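Local coordinates for multiple PDZ domain protein (PDB 4XH7) that probably acts as a scaffold in signalling complexes, its fourth PDZ domain being of a kind that binds the C-terminal tails of partner proteins, at residues V50-I55 with N83-N88; S72-L77 with C107-V112. All blocks are in the same frame, centred on the assembly; numbering follows the deposited sequence. Where two conformers were deposited one is given.

Contact 1 (V50-I55 with N83-N88); sequences VGHHFI and NLLGEN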
loop_
_atom_site.group_PDB
_atom_site.type_symbol
_atom_site.label_atom_id
_atom_site.label_comp_id
_atom_site.label_asym_id
_atom_site.label_seq_id
_atom_site.Cartn_x
_atom_site.Cartn_y
_atom_site.Cartn_z
ATOM N N VAL A 50 -2.161 0.029 17.209
ATOM C CA VAL A 50 -2.432 1.461 17.341
ATOM C C VAL A 50 -1.477 2.243 16.450
ATOM O O VAL A 50 -0.271 2.247 16.673
ATOM C CB VAL A 50 -2.288 1.889 18.804
ATOM C CG1 VAL A 50 -2.430 3.407 18.966
ATOM C CG2 VAL A 50 -3.343 1.140 19.649
ATOM N N GLY A 51 -2.029 2.878 15.424
ATOM C CA GLY A 51 -1.262 3.700 14.517
ATOM C C GLY A 51 -0.537 2.952 13.409
ATOM O O GLY A 51 0.291 3.550 12.718
ATOM N N HIS A 52 -0.843 1.661 13.234
ATOM C CA HIS A 52 -0.223 0.888 12.142
ATOM C C HIS A 52 -1.201 -0.066 11.532
ATOM O O HIS A 52 -1.931 -0.761 12.245
ATOM C CB HIS A 52 0.987 0.094 12.645
ATOM C CG HIS A 52 2.048 0.958 13.227
ATOM N ND1 HIS A 52 3.001 1.589 12.455
ATOM C CD2 HIS A 52 2.293 1.320 14.508
ATOM C CE1 HIS A 52 3.794 2.302 13.239
ATOM N NE2 HIS A 52 3.395 2.147 14.490
ATOM N N HIS A 53 -1.209 -0.134 10.202
ATOM C CA HIS A 53 -2.152 -1.030 9.539
ATOM C C HIS A 53 -1.420 -1.955 8.606
ATOM O O HIS A 53 -0.520 -1.503 7.900
ATOM C CB HIS A 53 -3.196 -0.199 8.814
ATOM C CG HIS A 53 -4.071 0.553 9.764
ATOM N ND1 HIS A 53 -3.691 1.746 10.341
ATOM C CD2 HIS A 53 -5.249 0.211 10.335
ATOM C CE1 HIS A 53 -4.627 2.139 11.188
ATOM N NE2 HIS A 53 -5.576 1.217 11.214
ATOM N N PHE A 54 -1.790 -3.250 8.636
ATOM C CA PHE A 54 -1.025 -4.279 7.924
ATOM C C PHE A 54 -1.927 -5.095 7.046
ATOM O O PHE A 54 -3.109 -5.270 7.354
ATOM C CB PHE A 54 -0.329 -5.213 8.904
ATOM C CG PHE A 54 0.576 -4.503 9.888
ATOM C CD1 PHE A 54 1.896 -4.235 9.553
ATOM C CD2 PHE A 54 0.090 -4.112 11.120
ATOM C CE1 PHE A 54 2.744 -3.562 10.428
ATOM C CE2 PHE A 54 0.932 -3.434 12.060
ATOM C CZ PHE A 54 2.280 -3.158 11.693
ATOM N N ILE A 55 -1.358 -5.615 5.974
ATOM C CA ILE A 55 -2.065 -6.643 5.210
ATOM C C ILE A 55 -2.046 -7.970 5.975
ATOM O O ILE A 55 -0.992 -8.491 6.309
ATOM C CB ILE A 55 -1.421 -6.802 3.845
ATOM C CG1 ILE A 55 -1.546 -5.504 3.043
ATOM C CG2 ILE A 55 -2.051 -7.986 3.100
ATOM C CD1 ILE A 55 -0.856 -5.638 1.650
ATOM N N ASN A 83 -1.908 9.847 2.929
ATOM C CA ASN A 83 -1.182 9.173 4.001
ATOM C C ASN A 83 -2.042 8.197 4.786
ATOM O O ASN A 83 -3.186 8.517 5.135
ATOM C CB ASN A 83 -0.626 10.207 4.987
ATOM C CG ASN A 83 0.098 9.549 6.134
ATOM O OD1 ASN A 83 1.157 8.985 5.925
ATOM N ND2 ASN A 83 -0.493 9.561 7.342
ATOM N N LEU A 84 -1.482 7.022 5.090
ATOM C CA LEU A 84 -2.148 6.093 5.973
ATOM C C LEU A 84 -1.376 5.856 7.267
ATOM O O LEU A 84 -1.964 5.443 8.273
ATOM C CB LEU A 84 -2.375 4.745 5.255
ATOM C CG LEU A 84 -3.201 4.792 3.975
ATOM C CD1 LEU A 84 -3.140 3.412 3.280
ATOM C CD2 LEU A 84 -4.619 5.179 4.295
ATOM N N LEU A 85 -0.051 6.059 7.257
ATOM C CA LEU A 85 0.741 5.786 8.449
ATOM C C LEU A 85 0.331 6.645 9.638
ATOM O O LEU A 85 0.260 7.861 9.547
ATOM C CB LEU A 85 2.234 5.993 8.148
ATOM C CG LEU A 85 3.162 5.770 9.348
ATOM C CD1 LEU A 85 3.055 4.312 9.839
ATOM C CD2 LEU A 85 4.576 6.089 8.935
ATOM N N GLY A 86 0.012 5.995 10.749
ATOM C CA GLY A 86 -0.292 6.723 11.968
ATOM C C GLY A 86 -1.714 7.250 12.046
ATOM O O GLY A 86 -2.053 7.919 13.033
ATOM N N GLU A 87 -2.538 6.949 11.039
ATOM C CA GLU A 87 -3.929 7.363 11.041
ATOM C C GLU A 87 -4.784 6.406 11.876
ATOM O O GLU A 87 -4.364 5.294 12.203
ATOM C CB GLU A 87 -4.479 7.450 9.593
ATOM C CG GLU A 87 -3.672 8.364 8.608
ATOM C CD GLU A 87 -3.707 9.872 8.932
ATOM O OE1 GLU A 87 -2.901 10.638 8.341
ATOM O OE2 GLU A 87 -4.543 10.302 9.747
ATOM N N ASN A 88 -5.985 6.833 12.260
ATOM C CA ASN A 88 -6.828 5.933 13.042
ATOM C C ASN A 88 -7.571 4.938 12.163
ATOM O O ASN A 88 -7.579 5.055 10.931
ATOM C CB ASN A 88 -7.802 6.724 13.954
ATOM C CG ASN A 88 -8.857 7.532 13.189
ATOM O OD1 ASN A 88 -9.497 7.043 12.265
ATOM N ND2 ASN A 88 -9.067 8.770 13.621
HETATM O O HOH W 1 -1.497 3.368 9.884
#
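Gly51 sets its carbonyl against Gly86, the two CA atoms lying 4.1 Å apart. Gly86 N reaches Gly51 O over 3.2 Å, but the angle at the hydrogen is only 125°, so this is a weak bond, supplemented by a CA-H...O contact from Gly86 CA to the same oxygen. Next along, His52 lies beside Leu85, both side chains pointing the same way, and Leu85 CD1 meets His52 ND1 obliquely at 3.8 Å. That methyl is brought up by a Leu85 side chain with CG anti to the backbone N (chi1 178°); the polar partner of His52 ND1 is Glu75. In PDZ terms, the hairpin joining strands 44-49 and 52-58 here meets the loop that leads into helix 89-97. This loop makes a type II turn from Leu84 to Glu87, and Asn83 ND2 braces it by donating to Leu85 O (2.9 Å) and Glu87 OE1 (2.8 Å) at once. His53 then faces the turn with its ring edge: CE1 comes within 3.3 Å of Glu87 O, near the ring plane, while a water 2.8 Å from His53 ND1 also bonds Leu84 O. On the remaining ring nitrogen, His53 NE2 is hydrogen-bonded to His89, the first residue of the helix, whose ring stands nearly perpendicular to its own.

Contact 2 (S72-L77 with C107-V112); sequences SGDELL and CCRRTV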
loop_
_atom_site.group_PDB
_atom_site.type_symbol
_atom_site.label_atom_id
_atom_site.label_comp_id
_atom_site.label_asym_id
_atom_site.label_seq_id
_atom_site.Cartn_x
_atom_site.Cartn_y
_atom_site.Cartn_z
ATOM N N SER A 72 1.305 -10.695 2.670
ATOM C CA SER A 72 0.880 -10.681 4.067
ATOM C C SER A 72 1.998 -10.147 4.953
ATOM O O SER A 72 3.175 -10.464 4.752
ATOM C CB SER A 72 0.496 -12.087 4.542
ATOM O OG SER A 72 1.650 -12.909 4.582
ATOM N N GLY A 73 1.631 -9.316 5.924
ATOM C CA GLY A 73 2.596 -8.727 6.822
ATOM C C GLY A 73 3.019 -7.336 6.395
ATOM O O GLY A 73 3.544 -6.606 7.220
ATOM N N ASP A 74 2.778 -6.958 5.142
ATOM C CA ASP A 74 3.235 -5.613 4.720
ATOM C C ASP A 74 2.438 -4.516 5.427
ATOM O O ASP A 74 1.223 -4.645 5.627
ATOM C CB ASP A 74 3.100 -5.441 3.207
ATOM C CG ASP A 74 4.139 -6.237 2.425
ATOM O OD1 ASP A 74 5.081 -6.804 3.032
ATOM O OD2 ASP A 74 4.011 -6.302 1.180
ATOM N N GLU A 75 3.120 -3.420 5.763
ATOM C CA GLU A 75 2.467 -2.295 6.413
ATOM C C GLU A 75 2.006 -1.288 5.378
ATOM O O GLU A 75 2.768 -0.905 4.499
ATOM C CB GLU A 75 3.414 -1.628 7.408
ATOM C CG GLU A 75 2.718 -0.446 8.088
ATOM C CD GLU A 75 3.473 0.145 9.262
ATOM O OE1 GLU A 75 2.889 1.068 9.891
ATOM O OE2 GLU A 75 4.644 -0.244 9.553
ATOM N N LEU A 76 0.771 -0.794 5.514
ATOM C CA LEU A 76 0.238 0.210 4.588
ATOM C C LEU A 76 0.769 1.602 4.920
ATOM O O LEU A 76 0.665 2.021 6.061
ATOM C CB LEU A 76 -1.280 0.251 4.670
ATOM C CG LEU A 76 -1.959 -1.062 4.307
ATOM C CD1 LEU A 76 -3.467 -0.832 4.477
ATOM C CD2 LEU A 76 -1.681 -1.447 2.893
ATOM N N LEU A 77 1.314 2.311 3.928
ATOM C CA LEU A 77 1.837 3.668 4.168
ATOM C C LEU A 77 1.068 4.806 3.488
ATOM O O LEU A 77 0.818 5.841 4.114
ATOM C CB LEU A 77 3.310 3.771 3.747
ATOM C CG LEU A 77 4.229 2.792 4.477
ATOM C CD1 LEU A 77 5.625 2.888 3.867
ATOM C CD2 LEU A 77 4.239 3.046 5.993
ATOM N N CYS A 107 3.733 0.524 0.457
ATOM C CA CYS A 107 3.793 -0.275 1.695
ATOM C C CYS A 107 5.217 -0.489 2.123
ATOM O O CYS A 107 6.155 -0.130 1.400
ATOM C CB CYS A 107 3.164 -1.661 1.505
ATOM S SG CYS A 107 1.396 -1.621 1.055
ATOM N N CYS A 108 5.415 -1.089 3.295
ATOM C CA CYS A 108 6.790 -1.485 3.663
ATOM C C CYS A 108 6.820 -2.761 4.455
ATOM O O CYS A 108 5.776 -3.275 4.909
ATOM C CB CYS A 108 7.492 -0.374 4.460
ATOM S SG CYS A 108 6.698 -0.002 6.038
ATOM N N ARG A 109 8.006 -3.352 4.539
ATOM C CA ARG A 109 8.183 -4.541 5.398
ATOM C C ARG A 109 9.529 -4.374 6.117
ATOM O O ARG A 109 10.415 -3.728 5.597
ATOM C CB ARG A 109 8.108 -5.860 4.592
ATOM C CG ARG A 109 9.123 -5.980 3.433
ATOM C CD ARG A 109 8.824 -7.270 2.593
ATOM N NE ARG A 109 7.624 -7.102 1.795
ATOM C CZ ARG A 109 7.577 -7.000 0.473
ATOM N NH1 ARG A 109 6.400 -6.830 -0.116
ATOM N NH2 ARG A 109 8.686 -7.094 -0.256
ATOM N N ARG A 110 9.657 -4.922 7.316
ATOM C CA ARG A 110 10.942 -4.837 8.023
ATOM C C ARG A 110 11.985 -5.665 7.246
ATOM O O ARG A 110 11.662 -6.698 6.668
ATOM C CB ARG A 110 10.777 -5.335 9.459
ATOM C CG ARG A 110 10.076 -4.385 10.390
ATOM N N THR A 111 13.249 -5.223 7.231
ATOM C CA THR A 111 14.239 -5.929 6.438
ATOM C C THR A 111 15.541 -6.045 7.222
ATOM O O THR A 111 15.644 -5.495 8.303
ATOM C CB THR A 111 14.456 -5.229 5.087
ATOM O OG1 THR A 111 15.224 -6.056 4.200
ATOM C CG2 THR A 111 15.122 -3.865 5.271
ATOM N N VAL A 112 16.440 -6.846 6.650
ATOM C CA VAL A 112 17.814 -7.106 7.112
ATOM C C VAL A 112 18.762 -6.985 5.919
ATOM O O VAL A 112 18.428 -7.434 4.805
ATOM C CB VAL A 112 17.999 -8.535 7.665
ATOM C CG1 VAL A 112 19.395 -8.709 8.247
ATOM C CG2 VAL A 112 16.984 -8.866 8.703
#
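The side chains of Asp74, just ahead of strand 75-79, and Arg109, in the antiparallel strand 102-110, run side by side, and their charged ends meet in a two-point salt bridge. The guanidinium presents its side, not its end: Arg109 NE donates to Asp74 OD1 at 2.8 Å and Arg109 NH1 to Asp74 OD2 at 2.8 Å, both nearly straight. Each carboxylate oxygen is met on its syn side and lies close to the guanidinium plane, yet the two flat groups are turned 29° against each other. Arg109 gets there by folding back, with CG between its backbone N and carbonyl carbon and a bend at chi3 (73°) that swings NE over toward the aspartate.

Next to this pair the backbones form the sheet ladder. Glu75 and Cys108 are a hydrogen-bonded pair, Glu75 N giving to Cys108 O and Cys108 N to Glu75 O. Leu76 and Cys107 are the adjoining non-hydrogen-bonded pair, and their side chains share the face on which Leu76 CD2 touches Cys107 SG at 3.6 Å. On the other face Cys108 SG sits between Glu75 and Leu77, 3.9 Å from Glu75 CB and 3.8 Å from Leu77 CD1. The Glu75 chain is extended, and OE1 at its far end bonds His52. These are the strands 75-79 and 102-110 at the middle of the four-stranded PDZ sheet, with helix 5-22 packing on Leu77 and Cys108 through Met22.

Phe71 N also bonds Asp74 OD2, and Lys69 O accepts from Arg109 NH1. A carboxylate so buried and so gripped is probably kept ionised, its charge balanced by the arginine and its rotation fixed by the paired bonds.

Overall arrangement
Contact 1 and contact 2, with centres about 12 Å apart, join on strand 75-79. His52 ND1 of contact 1 lies 2.6 Å from Glu75 OE1 of contact 2 in a probable hydrogen bond, and Leu84 N probably bonds Leu77 O at 2.8 Å. Along the chain the segments alternate, so the two contacts interlock: 50-55 and 83-88 enclose 72-77. In PDZ domains a bound peptide tail lies between a strand and a helix that correspond here, by family, to 44-49 and 89-97; no peptide is present in this structure. Contact 1 sits at the start of that helix, where His89 probably corresponds to the histidine characteristic of class I domains. Contact 2 lies in the neighbouring four-stranded sheet.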